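Local coordinates for protein MgGH51 (Meripilus giganteus, PDB 6ZPV) that probably removes terminal alpha-L-arabinofuranosyl residues from arabinose-bearing plant polysaccharides, as a fungal alpha-L-arabinofuranosidase (EC 3.2.1.55) of glycoside hydrolase family GH51, at residues Ala114-Arg119 with Leu130-Gln135; Tyr425-Tyr430 with Thr465-Asn470; Gln512-Leu517 with Val619-Val624. All coordinates share one frame; numbering follows the deposited sequence. Where two conformers were deposited one is given.

Interaction 1. Residues Ala114-Arg119 with Leu130-Gln135; sequences ASLFFR and LTVGLQ
V132 meets two residues of the strand across from it, one with each of its methyls. CG2 reaches A114 CB at 4.0 Å, while V132 CG1 comes within 4.2 Å of L116 CD2. With chi1 at -54°, CG1 stands anti to the carbonyl carbon and turns to L116, and CG2 sits between the backbone N and the carbonyl carbon, facing A114. These methyl contacts form the tight part, close to van der Waals spacing and wholly apolar. The whole segment pair buries 147 Å². No hydrogen bond crosses, because 114-119 and 130-135 lie in different sheets. Two five-stranded antiparallel sheets face each other here as a beta-sandwich, inserted in the chain between strands 20-21 and 224-227 of the catalytic barrel. The CA atoms of A114 and V132, the nearest pair between the segments, are 7.6 Å apart, and 114-119 bonds through its backbone to strands 157-163 and 189-198 of its own sheet. Toward L130 the fit loosens: the side chains of F118 and L130 both start inward, yet F118 comes no nearer than 5.9 Å to the other segment, and I149 touches both of them. The outer side of 114-119 is different again. S115, F117 and R119 are partly exposed there; S115 rests on N160, F117 on W156, and R119 pairs with D70 in a salt bridge, while T131 on the other sheet lies against Q144 and S146.

Interaction 2. Residues Tyr425-Tyr430 with Thr465-Asn470; sequences YFEGEY and TGLERN
The carbonyl oxygen G466 O is gripped twice by N470, where the chain departs from the helix. The backbone N and the amide ND2 of N470 come from opposite faces of the carbonyl plane; ND2 donates at 2.9 Å, bent to 138° at the hydrogen and lying above that plane. This carbonyl with its two donors stands beside the single side chain that crosses to the strand, L467. Its two methyls spread over two partners. L467 CD1 lies 4.4 Å from both CZ and OH of Y430, oblique to the ring, whereas L467 CD2 comes within 4.5 Å of E427 OE1. The segments belong to a beta-alpha-beta crossover of the eight-stranded parallel barrel: strand 424-432, helix 454-469, then the neighbouring strand 474-479, whose A477 also touches L467. No hydrogen bond spans the contact; the polar groups beside the leucine have partners elsewhere: E427 OE1 with Y415 OH, Y430 OH with Q512 NE2. E427 is the centre of an inverse gamma turn; its CA–CB bond starts toward the helix, and with CG anti to the backbone N (chi1 -161°) and chi2 at 85° the carboxylate runs alongside L467. At E429 the chain turns a corner; its carboxylate takes no part here and meets R226, Y402 and a glycerol. On other helix flanks E468 pairs with K551 and R469 with D416, both by salt bridges.

Interaction 3. Residues Gln512-Leu517 with Val619-Val624; sequences QKLFAL and VSVITV
Helix 507-517, which comes later in the chain than the last barrel strand, 474-479, lies here against strand 618-625 of the seven-stranded antiparallel sheet formed largely by the C-terminal part of the chain. The short segments run nearly alongside, 23° apart in direction, with axes 9.3 Å distant at their closest. L514 is the main point of contact. Its CB lies 4.0 Å from V621 CG2, and the same valine methyl also touches L514 CD2, so one branch of V621 fits along the root and one tip of the leucine. The other tip, L514 CD1, reaches V619 CG1 at 4.1 Å. The leucine and the two valines point past each other from opposite sides, so they interleave rather than meet end-on. V619 CG1 serves two neighbours: anti to the backbone N (chi1 -178°), it also stands 3.9 Å from F515 CE1. There it sits at the edge of the phenyl ring and in its plane, the two side chains crossing at about a right angle; A461 and M464 of helix 454-469 touch the same phenylalanine. On the far side of the strand S620 turns its hydroxyl to Y612. With 187 Å² buried, no hydrogen bond crossing and carbon alone in touch, the join between helix and sheet rests on shape fit and on burying methyls and a ring edge away from water, without the directional demands of hydrogen bonds.

All three contacts are buried, and none carries a hydrogen bond between its segments, yet they join different parts. Interaction 1 packs sheet on sheet inside the beta-sandwich, its centre about 49 and 48 Å from those of interactions 2 and 3 and across the chain's centre from both. Interactions 2 and 3 are neighbours, with centres about 16 Å apart. Through a probable hydrogen bond and the packing of F515 against T465, strand 424-432, helix 454-469, helix 507-517 and the C-terminal sheet are joined in succession by touching residues. Interactions 1 and 3 are purely apolar; interaction 2, within the barrel, also packs a leucine, but against a tyrosine and a glutamate whose polar atoms bond elsewhere.

Interaction 1. Residues Ala114-Arg119 with Leu130-Gln135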
loop_
_atom_site.group_PDB
_atom_site.type_symbol
_atom_site.label_atom_id
_atom_site.label_comp_id
_atom_site.label_asym_id
_atom_site.label_seq_id
_atom_site.Cartn_x
_atom_site.Cartn_y
_atom_site.Cartn_z
ATOM N N ALA A 114 7.857 -22.698 -5.730
ATOM C CA ALA A 114 6.532 -23.158 -6.182
ATOM C C ALA A 114 5.990 -24.151 -5.168
ATOM O O ALA A 114 6.751 -25.010 -4.652
ATOM C CB ALA A 114 6.642 -23.840 -7.517
ATOM N N SER A 115 4.702 -24.133 -4.933
ATOM C CA SER A 115 4.083 -25.168 -4.108
ATOM C C SER A 115 2.618 -25.340 -4.549
ATOM O O SER A 115 1.984 -24.463 -5.164
ATOM C CB SER A 115 4.217 -24.853 -2.662
ATOM O OG SER A 115 3.487 -23.682 -2.297
ATOM N N LEU A 116 2.064 -26.474 -4.156
ATOM C CA LEU A 116 0.673 -26.821 -4.413
ATOM C C LEU A 116 0.279 -27.972 -3.503
ATOM O O LEU A 116 1.155 -28.658 -2.963
ATOM C CB LEU A 116 0.422 -27.140 -5.879
ATOM C CG LEU A 116 1.213 -28.303 -6.489
ATOM C CD1 LEU A 116 0.647 -29.674 -6.106
ATOM C CD2 LEU A 116 1.251 -28.198 -7.990
ATOM N N PHE A 117 -1.009 -28.210 -3.373
ATOM C CA PHE A 117 -1.562 -29.419 -2.757
ATOM C C PHE A 117 -2.269 -30.204 -3.826
ATOM O O PHE A 117 -2.981 -29.613 -4.674
ATOM C CB PHE A 117 -2.476 -29.059 -1.597
ATOM C CG PHE A 117 -1.802 -28.565 -0.351
ATOM C CD1 PHE A 117 -1.315 -27.257 -0.292
ATOM C CD2 PHE A 117 -1.638 -29.366 0.753
ATOM C CE1 PHE A 117 -0.689 -26.775 0.855
ATOM C CE2 PHE A 117 -1.001 -28.899 1.875
ATOM C CZ PHE A 117 -0.526 -27.610 1.918
ATOM N N PHE A 118 -2.221 -31.530 -3.722
ATOM C CA PHE A 118 -2.973 -32.387 -4.633
ATOM C C PHE A 118 -3.491 -33.625 -3.917
ATOM O O PHE A 118 -2.929 -34.041 -2.895
ATOM C CB PHE A 118 -2.163 -32.831 -5.869
ATOM C CG PHE A 118 -1.164 -33.939 -5.620
ATOM C CD1 PHE A 118 0.060 -33.722 -4.981
ATOM C CD2 PHE A 118 -1.496 -35.254 -5.914
ATOM C CE1 PHE A 118 0.912 -34.759 -4.675
ATOM C CE2 PHE A 118 -0.647 -36.305 -5.606
ATOM C CZ PHE A 118 0.566 -36.054 -4.978
ATOM N N ARG A 119 -4.487 -34.256 -4.484
ATOM C CA ARG A 119 -4.865 -35.655 -4.173
ATOM C C ARG A 119 -5.510 -36.264 -5.377
ATOM O O ARG A 119 -6.130 -35.552 -6.163
ATOM C CB ARG A 119 -5.787 -35.738 -2.950
ATOM C CG ARG A 119 -7.201 -35.216 -3.158
ATOM C CD ARG A 119 -8.126 -35.262 -1.934
ATOM N NE ARG A 119 -9.500 -34.592 -2.230
ATOM C CZ ARG A 119 -10.514 -35.327 -2.536
ATOM N NH1 ARG A 119 -10.348 -36.659 -2.519
ATOM N NH2 ARG A 119 -11.690 -34.899 -2.729
ATOM N N LEU A 130 5.248 -35.233 -11.845
ATOM C CA LEU A 130 4.475 -33.979 -11.851
ATOM C C LEU A 130 5.525 -32.898 -12.065
ATOM O O LEU A 130 6.485 -32.787 -11.232
ATOM C CB LEU A 130 3.744 -33.881 -10.525
ATOM C CG LEU A 130 2.904 -32.657 -10.175
ATOM C CD1 LEU A 130 3.597 -31.321 -10.259
ATOM C CD2 LEU A 130 1.506 -32.617 -10.697
ATOM N N THR A 131 5.422 -32.123 -13.130
ATOM C CA THR A 131 6.350 -31.052 -13.464
ATOM C C THR A 131 5.665 -29.715 -13.184
ATOM O O THR A 131 4.526 -29.494 -13.554
ATOM C CB THR A 131 6.785 -31.140 -14.922
ATOM O OG1 THR A 131 7.419 -32.423 -15.116
ATOM C CG2 THR A 131 7.806 -30.081 -15.296
ATOM N N VAL A 132 6.396 -28.800 -12.554
ATOM C CA VAL A 132 5.969 -27.406 -12.417
ATOM C C VAL A 132 7.028 -26.522 -13.089
ATOM O O VAL A 132 8.210 -26.925 -13.223
ATOM C CB VAL A 132 5.744 -26.992 -10.959
ATOM C CG1 VAL A 132 4.796 -27.935 -10.280
ATOM C CG2 VAL A 132 7.022 -26.829 -10.146
ATOM N N GLY A 133 6.652 -25.333 -13.481
ATOM C CA GLY A 133 7.626 -24.455 -14.128
ATOM C C GLY A 133 7.077 -23.156 -14.568
ATOM O O GLY A 133 5.969 -22.729 -14.209
ATOM N N LEU A 134 7.946 -22.436 -15.301
ATOM C CA LEU A 134 7.619 -21.170 -15.944
ATOM C C LEU A 134 7.825 -21.337 -17.475
ATOM O O LEU A 134 8.823 -21.944 -17.857
ATOM C CB LEU A 134 8.509 -20.056 -15.389
ATOM C CG LEU A 134 8.135 -19.619 -13.985
ATOM C CD1 LEU A 134 9.342 -18.947 -13.298
ATOM C CD2 LEU A 134 6.953 -18.658 -14.029
ATOM N N GLN A 135 6.890 -20.809 -18.261
ATOM C CA GLN A 135 6.982 -20.853 -19.721
ATOM C C GLN A 135 6.666 -19.470 -20.259
ATOM O O GLN A 135 5.898 -18.720 -19.674
ATOM C CB GLN A 135 6.068 -21.949 -20.280
ATOM C CG GLN A 135 4.586 -21.690 -20.043
ATOM C CD GLN A 135 3.724 -22.704 -20.741
ATOM O OE1 GLN A 135 3.893 -23.891 -20.572
ATOM N NE2 GLN A 135 2.764 -22.217 -21.535
#

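Interaction 2. Residues Tyr425-Tyr430 with Thr465-Asn470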
loop_
_atom_site.group_PDB
_atom_site.type_symbol
_atom_site.label_atom_id
_atom_site.label_comp_id
_atom_site.label_asym_id
_atom_site.label_seq_id
_atom_site.Cartn_x
_atom_site.Cartn_y
_atom_site.Cartn_z
ATOM N N TYR A 425 -4.035 16.602 14.035
ATOM C CA TYR A 425 -4.703 16.312 12.767
ATOM C C TYR A 425 -3.827 15.447 11.890
ATOM O O TYR A 425 -2.608 15.725 11.741
ATOM C CB TYR A 425 -5.141 17.603 12.088
ATOM C CG TYR A 425 -6.163 18.366 12.895
ATOM C CD1 TYR A 425 -7.512 18.065 12.809
ATOM C CD2 TYR A 425 -5.810 19.287 13.871
ATOM C CE1 TYR A 425 -8.454 18.688 13.604
ATOM C CE2 TYR A 425 -6.737 19.925 14.703
ATOM C CZ TYR A 425 -8.080 19.615 14.556
ATOM O OH TYR A 425 -9.044 20.215 15.315
ATOM N N PHE A 426 -4.436 14.443 11.317
ATOM C CA PHE A 426 -3.785 13.498 10.385
ATOM C C PHE A 426 -4.418 13.744 9.019
ATOM O O PHE A 426 -5.635 13.576 8.857
ATOM C CB PHE A 426 -4.146 12.090 10.852
ATOM C CG PHE A 426 -3.731 10.930 9.986
ATOM C CD1 PHE A 426 -2.647 11.009 9.159
ATOM C CD2 PHE A 426 -4.423 9.719 10.056
ATOM C CE1 PHE A 426 -2.226 9.912 8.414
ATOM C CE2 PHE A 426 -4.009 8.607 9.330
ATOM C CZ PHE A 426 -2.888 8.717 8.521
ATOM N N GLU A 427 -3.637 14.182 8.019
ATOM C CA GLU A 427 -4.139 14.311 6.653
ATOM C C GLU A 427 -3.968 12.935 5.999
ATOM O O GLU A 427 -2.983 12.701 5.266
ATOM C CB GLU A 427 -3.405 15.419 5.911
ATOM C CG GLU A 427 -4.169 15.885 4.687
ATOM C CD GLU A 427 -5.233 16.932 4.926
ATOM O OE1 GLU A 427 -5.371 17.447 6.041
ATOM O OE2 GLU A 427 -5.967 17.271 3.918
ATOM N N GLY A 428 -4.878 12.005 6.340
ATOM C CA GLY A 428 -4.641 10.598 6.040
ATOM C C GLY A 428 -4.825 10.193 4.610
ATOM O O GLY A 428 -4.400 9.098 4.212
ATOM N N GLU A 429 -5.515 11.038 3.816
ATOM C CA GLU A 429 -5.587 10.850 2.368
ATOM C C GLU A 429 -5.629 12.254 1.760
ATOM O O GLU A 429 -6.526 13.042 2.085
ATOM C CB GLU A 429 -6.891 10.132 1.937
ATOM C CG GLU A 429 -7.028 8.725 2.509
ATOM C CD GLU A 429 -8.319 8.001 2.210
ATOM O OE1 GLU A 429 -8.968 8.313 1.149
ATOM O OE2 GLU A 429 -8.728 7.156 3.037
ATOM N N TYR A 430 -4.780 12.472 0.784
ATOM C CA TYR A 430 -4.915 13.658 -0.068
ATOM C C TYR A 430 -4.271 13.372 -1.404
ATOM O O TYR A 430 -3.295 12.637 -1.493
ATOM C CB TYR A 430 -4.349 14.950 0.570
ATOM C CG TYR A 430 -2.859 14.978 0.820
ATOM C CD1 TYR A 430 -2.269 14.289 1.859
ATOM C CD2 TYR A 430 -2.028 15.705 -0.035
ATOM C CE1 TYR A 430 -0.902 14.322 2.065
ATOM C CE2 TYR A 430 -0.669 15.728 0.157
ATOM C CZ TYR A 430 -0.082 15.056 1.207
ATOM O OH TYR A 430 1.259 15.120 1.403
ATOM N N THR A 465 3.729 22.506 2.238
ATOM C CA THR A 465 4.451 23.534 2.978
ATOM C C THR A 465 3.571 24.040 4.145
ATOM O O THR A 465 4.095 24.339 5.227
ATOM C CB THR A 465 4.928 24.717 2.126
ATOM O OG1 THR A 465 3.818 25.479 1.626
ATOM C CG2 THR A 465 5.867 24.287 1.033
ATOM N N GLY A 466 2.257 24.121 3.927
ATOM C CA GLY A 466 1.347 24.508 4.989
ATOM C C GLY A 466 1.228 23.397 6.043
ATOM O O GLY A 466 1.150 23.693 7.219
ATOM N N LEU A 467 1.171 22.133 5.635
ATOM C CA LEU A 467 1.179 21.033 6.619
ATOM C C LEU A 467 2.410 21.162 7.527
ATOM O O LEU A 467 2.317 20.977 8.758
ATOM C CB LEU A 467 1.130 19.688 5.914
ATOM C CG LEU A 467 -0.086 19.410 5.041
ATOM C CD1 LEU A 467 0.039 18.039 4.407
ATOM C CD2 LEU A 467 -1.383 19.485 5.815
ATOM N N GLU A 468 3.549 21.453 6.925
ATOM C CA GLU A 468 4.793 21.526 7.686
ATOM C C GLU A 468 4.820 22.756 8.580
ATOM O O GLU A 468 5.197 22.682 9.774
ATOM C CB GLU A 468 6.007 21.450 6.731
ATOM C CG GLU A 468 7.325 21.291 7.410
ATOM C CD GLU A 468 8.448 20.975 6.431
ATOM O OE1 GLU A 468 9.027 21.918 5.888
ATOM O OE2 GLU A 468 8.715 19.748 6.226
ATOM N N ARG A 469 4.406 23.923 8.063
ATOM C CA ARG A 469 4.322 25.128 8.930
ATOM C C ARG A 469 3.417 24.881 10.143
ATOM O O ARG A 469 3.690 25.334 11.247
ATOM C CB ARG A 469 3.797 26.296 8.086
ATOM C CG ARG A 469 3.570 27.558 8.922
ATOM C CD ARG A 469 3.269 28.821 8.099
ATOM N NE ARG A 469 2.032 28.676 7.321
ATOM C CZ ARG A 469 1.957 28.382 6.015
ATOM N NH1 ARG A 469 3.026 28.285 5.245
ATOM N NH2 ARG A 469 0.746 28.177 5.477
ATOM N N ASN A 470 2.282 24.189 9.888
ATOM C CA ASN A 470 1.262 23.887 10.929
ATOM C C ASN A 470 1.514 22.554 11.620
ATOM O O ASN A 470 0.558 22.017 12.217
ATOM C CB ASN A 470 -0.108 23.980 10.328
ATOM C CG ASN A 470 -0.472 25.375 9.867
ATOM O OD1 ASN A 470 -0.637 26.248 10.733
ATOM N ND2 ASN A 470 -0.562 25.585 8.560
#

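Interaction 3. Residues Gln512-Leu517 with Val619-Val624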
loop_
_atom_site.group_PDB
_atom_site.type_symbol
_atom_site.label_atom_id
_atom_site.label_comp_id
_atom_site.label_asym_id
_atom_site.label_seq_id
_atom_site.Cartn_x
_atom_site.Cartn_y
_atom_site.Cartn_z
ATOM N N GLN A 512 6.724 13.863 -2.615
ATOM C CA GLN A 512 6.648 13.228 -1.294
ATOM C C GLN A 512 8.047 12.911 -0.777
ATOM O O GLN A 512 8.331 13.176 0.417
ATOM C CB GLN A 512 5.796 11.950 -1.319
ATOM C CG GLN A 512 4.312 12.131 -1.617
ATOM C CD GLN A 512 3.602 12.812 -0.500
ATOM O OE1 GLN A 512 3.730 12.390 0.680
ATOM N NE2 GLN A 512 2.819 13.844 -0.846
ATOM N N LYS A 513 8.893 12.323 -1.605
ATOM C CA LYS A 513 10.268 11.971 -1.193
ATOM C C LYS A 513 11.083 13.225 -0.859
ATOM O O LYS A 513 11.829 13.211 0.151
ATOM C CB LYS A 513 10.890 11.184 -2.348
ATOM C CG LYS A 513 12.323 10.746 -2.110
ATOM C CD LYS A 513 12.924 9.959 -3.295
ATOM C CE LYS A 513 14.367 9.553 -3.069
ATOM N NZ LYS A 513 14.966 8.958 -4.297
ATOM N N LEU A 514 10.998 14.253 -1.666
ATOM C CA LEU A 514 11.738 15.489 -1.393
ATOM C C LEU A 514 11.317 16.061 -0.041
ATOM O O LEU A 514 12.168 16.567 0.702
ATOM C CB LEU A 514 11.525 16.507 -2.522
ATOM C CG LEU A 514 12.296 16.241 -3.812
ATOM C CD1 LEU A 514 11.805 17.136 -4.895
ATOM C CD2 LEU A 514 13.770 16.402 -3.647
ATOM N N PHE A 515 10.026 16.013 0.288
ATOM C CA PHE A 515 9.590 16.565 1.565
ATOM C C PHE A 515 10.037 15.700 2.721
ATOM O O PHE A 515 10.473 16.215 3.755
ATOM C CB PHE A 515 8.074 16.834 1.561
ATOM C CG PHE A 515 7.694 18.192 0.986
ATOM C CD1 PHE A 515 7.977 18.543 -0.302
ATOM C CD2 PHE A 515 7.047 19.112 1.791
ATOM C CE1 PHE A 515 7.695 19.819 -0.756
ATOM C CE2 PHE A 515 6.770 20.381 1.334
ATOM C CZ PHE A 515 7.084 20.733 0.056
ATOM N N ALA A 516 9.889 14.386 2.604
ATOM C CA ALA A 516 10.147 13.459 3.710
ATOM C C ALA A 516 11.618 13.254 3.984
ATOM O O ALA A 516 12.002 13.080 5.151
ATOM C CB ALA A 516 9.484 12.112 3.405
ATOM N N LEU A 517 12.460 13.228 2.960
ATOM C CA LEU A 517 13.897 12.971 3.190
ATOM C C LEU A 517 14.662 14.240 3.592
ATOM O O LEU A 517 15.874 14.136 3.970
ATOM C CB LEU A 517 14.531 12.451 1.913
ATOM C CG LEU A 517 14.203 11.009 1.549
ATOM C CD1 LEU A 517 15.017 10.609 0.352
ATOM C CD2 LEU A 517 14.482 10.030 2.689
ATOM N N VAL A 619 9.214 22.010 -7.751
ATOM C CA VAL A 619 9.421 21.716 -6.344
ATOM C C VAL A 619 10.938 21.694 -6.151
ATOM O O VAL A 619 11.638 20.939 -6.840
ATOM C CB VAL A 619 8.857 20.353 -5.895
ATOM C CG1 VAL A 619 9.074 20.153 -4.406
ATOM C CG2 VAL A 619 7.378 20.259 -6.262
ATOM N N SER A 620 11.442 22.497 -5.217
ATOM C CA SER A 620 12.888 22.637 -4.992
ATOM C C SER A 620 13.191 22.452 -3.521
ATOM O O SER A 620 12.412 22.902 -2.658
ATOM C CB SER A 620 13.419 23.967 -5.475
ATOM O OG SER A 620 13.039 24.223 -6.828
ATOM N N VAL A 621 14.363 21.919 -3.234
ATOM C CA VAL A 621 14.882 21.847 -1.849
ATOM C C VAL A 621 16.310 22.380 -1.884
ATOM O O VAL A 621 17.152 21.836 -2.624
ATOM C CB VAL A 621 14.892 20.422 -1.298
ATOM C CG1 VAL A 621 15.409 20.427 0.138
ATOM C CG2 VAL A 621 13.507 19.793 -1.408
ATOM N N ILE A 622 16.563 23.389 -1.076
ATOM C CA ILE A 622 17.915 23.929 -0.876
ATOM C C ILE A 622 18.325 23.521 0.527
ATOM O O ILE A 622 17.590 23.833 1.500
ATOM C CB ILE A 622 17.990 25.459 -1.076
ATOM C CG1 ILE A 622 17.675 25.776 -2.526
ATOM C CG2 ILE A 622 19.390 25.956 -0.667
ATOM C CD1 ILE A 622 17.542 27.279 -2.831
ATOM N N THR A 623 19.475 22.845 0.681
ATOM C CA THR A 623 19.980 22.422 1.994
ATOM C C THR A 623 21.274 23.164 2.279
ATOM O O THR A 623 22.255 23.020 1.507
ATOM C CB THR A 623 20.187 20.917 2.054
ATOM O OG1 THR A 623 18.963 20.251 1.692
ATOM C CG2 THR A 623 20.614 20.478 3.428
ATOM N N VAL A 624 21.309 23.872 3.384
ATOM C CA VAL A 624 22.521 24.564 3.879
ATOM C C VAL A 624 22.748 24.111 5.321
ATOM O O VAL A 624 21.874 23.467 5.919
ATOM C CB VAL A 624 22.342 26.099 3.782
ATOM C CG1 VAL A 624 22.289 26.508 2.333
ATOM C CG2 VAL A 624 21.177 26.654 4.569
#